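Local coordinates for NAD-dependent epimerase/dehydratase (Methylobacillus flagellatus KT, PDB 3GPI), which is of unknown function but probably binds NAD(P) on a Rossmann fold and may act as an epimerase, dehydratase or related dehydrogenase, at residues 20-23 / 28-31; 46-49 / 54-57. All blocks are in the same frame, centred on the assembly; numbering follows the deposited sequence.

Contact 1 (20-23 / 28-31)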
loop_
_atom_site.group_PDB
_atom_site.type_symbol
_atom_site.label_atom_id
_atom_site.label_comp_id
_atom_site.label_asym_id
_atom_site.label_seq_id
_atom_site.Cartn_x
_atom_site.Cartn_y
_atom_site.Cartn_z
ATOM N N ARG A 20 -4.519 14.002 -1.055
ATOM C CA ARG A 20 -4.703 14.922 -2.174
ATOM C C ARG A 20 -5.977 14.604 -2.932
ATOM O O ARG A 20 -6.781 15.483 -3.253
ATOM C CB ARG A 20 -3.469 14.860 -3.089
ATOM C CG ARG A 20 -3.468 15.856 -4.245
ATOM C CD ARG A 20 -2.328 15.591 -5.276
ATOM N NE ARG A 20 -2.554 14.346 -6.031
ATOM C CZ ARG A 20 -3.349 14.237 -7.094
ATOM N NH1 ARG A 20 -4.011 15.304 -7.541
ATOM N NH2 ARG A 20 -3.492 13.077 -7.721
ATOM N N ARG A 21 -6.199 13.313 -3.189
ATOM C CA ARG A 21 -7.380 12.875 -3.926
ATOM C C ARG A 21 -8.660 13.122 -3.139
ATOM O O ARG A 21 -9.633 13.665 -3.687
ATOM C CB ARG A 21 -7.226 11.399 -4.320
ATOM C CG ARG A 21 -6.148 11.200 -5.390
ATOM C CD ARG A 21 -5.797 9.715 -5.660
ATOM N NE ARG A 21 -4.794 9.661 -6.728
ATOM C CZ ARG A 21 -5.058 9.630 -8.029
ATOM N NH1 ARG A 21 -6.308 9.488 -8.489
ATOM N NH2 ARG A 21 -4.039 9.649 -8.865
ATOM N N LEU A 22 -8.663 12.783 -1.853
ATOM C CA LEU A 22 -9.858 12.933 -1.032
ATOM C C LEU A 22 -10.197 14.402 -0.850
ATOM O O LEU A 22 -11.376 14.745 -0.841
ATOM C CB LEU A 22 -9.655 12.276 0.333
ATOM C CG LEU A 22 -9.593 10.766 0.295
ATOM C CD1 LEU A 22 -9.209 10.295 1.663
ATOM C CD2 LEU A 22 -10.937 10.144 -0.177
ATOM N N THR A 23 -9.190 15.256 -0.683
ATOM C CA THR A 23 -9.458 16.695 -0.561
ATOM C C THR A 23 -10.047 17.237 -1.852
ATOM O O THR A 23 -11.013 18.035 -1.797
ATOM C CB THR A 23 -8.166 17.422 -0.164
ATOM O OG1 THR A 23 -7.764 16.996 1.146
ATOM C CG2 THR A 23 -8.370 18.937 -0.170
ATOM N N GLU A 28 -13.119 16.523 4.178
ATOM C CA GLU A 28 -12.265 17.104 5.212
ATOM C C GLU A 28 -11.274 16.027 5.590
ATOM O O GLU A 28 -11.661 14.979 6.065
ATOM C CB GLU A 28 -13.096 17.531 6.428
ATOM C CG GLU A 28 -12.275 18.226 7.491
ATOM C CD GLU A 28 -13.121 18.688 8.679
ATOM O OE1 GLU A 28 -14.295 19.039 8.484
ATOM O OE2 GLU A 28 -12.602 18.672 9.814
ATOM N N VAL A 29 -10.001 16.278 5.353
ATOM C CA VAL A 29 -8.956 15.282 5.560
ATOM C C VAL A 29 -7.874 15.858 6.470
ATOM O O VAL A 29 -7.411 16.997 6.271
ATOM C CB VAL A 29 -8.265 14.900 4.221
ATOM C CG1 VAL A 29 -7.201 13.818 4.466
ATOM C CG2 VAL A 29 -9.330 14.490 3.139
ATOM N N THR A 30 -7.459 15.069 7.452
ATOM C CA THR A 30 -6.335 15.429 8.342
ATOM C C THR A 30 -5.410 14.239 8.446
ATOM O O THR A 30 -5.849 13.091 8.551
ATOM C CB THR A 30 -6.854 15.806 9.767
ATOM O OG1 THR A 30 -7.830 16.847 9.621
ATOM C CG2 THR A 30 -5.695 16.300 10.666
ATOM N N GLY A 31 -4.096 14.507 8.469
ATOM C CA GLY A 31 -3.113 13.440 8.654
ATOM C C GLY A 31 -2.457 13.470 10.021
ATOM O O GLY A 31 -2.435 14.514 10.688
HETATM O O HOH W 1 -9.428 18.281 3.248
#
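Thr23 and Val29 bring the two backbones closest, with 6.3 Å between their CA atoms: the last turn of helix 13-24 passes beside the first residues of strand 29-33, and no direct hydrogen bond joins the two segments. The contact is made by one methyl. Val29 has CG1 anti to its own N (chi1 -178°), which leaves CG2 beside the N and turned to the helix, where it meets both neighbours. One is Leu22, whose CB lies 3.6 Å from Val29 CG2; the other is Thr23, whose OG1 is also 3.6 Å from Val29 CG2. Helix 13-24 and strand 29-33 are the second and third elements of a beta-alpha-beta unit that begins with strand 6-9, and Gly10, Gly12 and Gly15, at the turn from that strand into the start of the helix, fit the dinucleotide-binding GxGxxG pattern of Rossmann folds. Leucine suits the inner face of this helix, for Leu22 is buried against Ile6 of the first strand and against Ala195 and Ile198 of helix 187-201. A beta-branched valine suits a strand, whose extended backbone leaves room for both methyls, and Val29 also touches Ile8. At the solvent-exposed end of the contact Thr23 OG1 hydrogen-bonds to the carbonyl of Ala19, one turn back, and to a water 3.0 Å away; that water accepts a hydrogen bond from Val29 N, also 3.0 Å from it, and so links helix to strand.

Contact 2 (46-49 / 54-57)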
loop_
_atom_site.group_PDB
_atom_site.type_symbol
_atom_site.label_atom_id
_atom_site.label_comp_id
_atom_site.label_asym_id
_atom_site.label_seq_id
_atom_site.Cartn_x
_atom_site.Cartn_y
_atom_site.Cartn_z
ATOM N N LEU A 46 -1.389 16.956 11.985
ATOM C CA LEU A 46 -0.847 17.148 13.333
ATOM C C LEU A 46 0.284 16.162 13.559
ATOM O O LEU A 46 0.395 15.138 12.882
ATOM C CB LEU A 46 -1.944 16.987 14.410
ATOM C CG LEU A 46 -2.561 15.591 14.540
ATOM C CD1 LEU A 46 -2.125 14.929 15.822
ATOM C CD2 LEU A 46 -4.096 15.702 14.517
ATOM N N ILE A 47 1.150 16.491 14.511
ATOM C CA ILE A 47 2.230 15.637 14.921
ATOM C C ILE A 47 1.791 14.794 16.101
ATOM O O ILE A 47 1.270 15.315 17.103
ATOM C CB ILE A 47 3.516 16.494 15.265
ATOM C CG1 ILE A 47 4.044 17.205 14.012
ATOM C CG2 ILE A 47 4.589 15.614 15.914
ATOM C CD1 ILE A 47 4.969 18.434 14.300
ATOM N N ALA A 48 1.986 13.495 15.994
ATOM C CA ALA A 48 1.779 12.604 17.108
ATOM C C ALA A 48 2.565 11.322 16.921
ATOM O O ALA A 48 3.145 11.090 15.853
ATOM C CB ALA A 48 0.288 12.307 17.290
ATOM N N ASP A 49 2.587 10.492 17.959
ATOM C CA ASP A 49 3.330 9.242 17.950
ATOM C C ASP A 49 2.367 8.175 18.342
ATOM O O ASP A 49 1.946 8.107 19.503
ATOM C CB ASP A 49 4.487 9.287 18.963
ATOM C CG ASP A 49 5.327 8.002 18.966
ATOM O OD1 ASP A 49 4.897 6.941 18.470
ATOM O OD2 ASP A 49 6.450 8.054 19.496
ATOM N N ASP A 54 -0.167 9.262 25.148
ATOM C CA ASP A 54 -0.255 10.641 25.650
ATOM C C ASP A 54 -0.150 11.716 24.559
ATOM O O ASP A 54 -0.465 12.879 24.806
ATOM C CB ASP A 54 0.770 10.900 26.777
ATOM C CG ASP A 54 0.351 10.289 28.107
ATOM O OD1 ASP A 54 -0.714 9.640 28.189
ATOM O OD2 ASP A 54 1.106 10.450 29.091
ATOM N N THR A 55 0.262 11.328 23.352
ATOM C CA THR A 55 0.339 12.281 22.237
ATOM C C THR A 55 -0.904 12.175 21.357
ATOM O O THR A 55 -0.996 12.868 20.339
ATOM C CB THR A 55 1.561 12.020 21.329
ATOM O OG1 THR A 55 1.405 10.756 20.668
ATOM C CG2 THR A 55 2.882 12.021 22.167
ATOM N N LEU A 56 -1.822 11.285 21.713
ATOM C CA LEU A 56 -3.022 11.018 20.867
ATOM C C LEU A 56 -4.319 11.593 21.429
ATOM O O LEU A 56 -5.414 11.326 20.915
ATOM C CB LEU A 56 -3.200 9.519 20.658
ATOM C CG LEU A 56 -2.025 8.769 19.998
ATOM C CD1 LEU A 56 -2.256 7.288 20.028
ATOM C CD2 LEU A 56 -1.770 9.250 18.580
ATOM N N ALA A 57 -4.216 12.381 22.483
ATOM C CA ALA A 57 -5.414 12.833 23.169
ATOM C C ALA A 57 -6.206 13.860 22.378
ATOM O O ALA A 57 -7.331 14.126 22.741
ATOM C CB ALA A 57 -5.060 13.394 24.543
HETATM O O HOH W 2 0.477 14.959 19.667
#
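Just past the C-terminal end of strand 45-47, in the Rossmann-type domain, the chain turns back on itself, and a threonine in the 3-10 segment that runs through 54-55 fastens the turn. Ala48 and Thr55 are nearest in backbone, their CA atoms 5.3 Å apart. The hydroxyl of Thr55 is the anchor: Asp49 N donates to Thr55 OG1 over 3.0 Å, with a fairly straight N-H...O angle of 161°. Thr55 OG1 is also hydrogen-bonded to the carbonyl of Arg52 within the turn, and these two bonds tie strand exit and return limb together; Asp49 O comes close as well, 2.9 Å from Thr55 OG1. The hydroxyl's place follows from chi1 of 66°, which sets OG1 between the backbone N and carbonyl carbon. A valine here would probably leave the N-H of Asp49 without its acceptor and the carbonyl of Arg52 without its mate, freeing the turn to shift. Beside this bond, a water donates to both Ile47 O, 2.7 Å away, and Thr55 O, 2.6 Å away, a second, solvent-mediated clasp. Alanine suits position 48 because the small Ala48 CB can come within 3.4 Å of Thr55 O. Leu56 CD2 packs on Ala48 CB at 3.9 Å. Asp49 turns its carboxylate away from the return limb, OD1 hydrogen-bonding to Thr51 OG1. On the inner side Ala48 and Leu56 both rest on Leu32 of the adjacent strand 29-33, while Leu56 also reaches Asn91 and Ala95 of helix 86-95.

Strand 29-33 connects the two contacts, whose centres are about 19 Å apart: contact 1 sets it against the preceding helix, and contact 2 closes the turn that follows its parallel neighbour, strand 45-47. The strands meet directly through Gly31 O and Leu46 N, 3.0 Å apart and probably hydrogen-bonded, with Thr30 packed loosely on Leu46. Both contacts are partly buried, each running from a hydrophobic inner side to a wetter edge. Their chemistry differs: the helix-strand packing in 20-23 / 28-31 rests on one valine methyl and a bridging water, whereas 46-49 / 54-57, which lies further from the chain centre, also uses a bridging water but is fastened by a direct side-chain-to-backbone hydrogen bond.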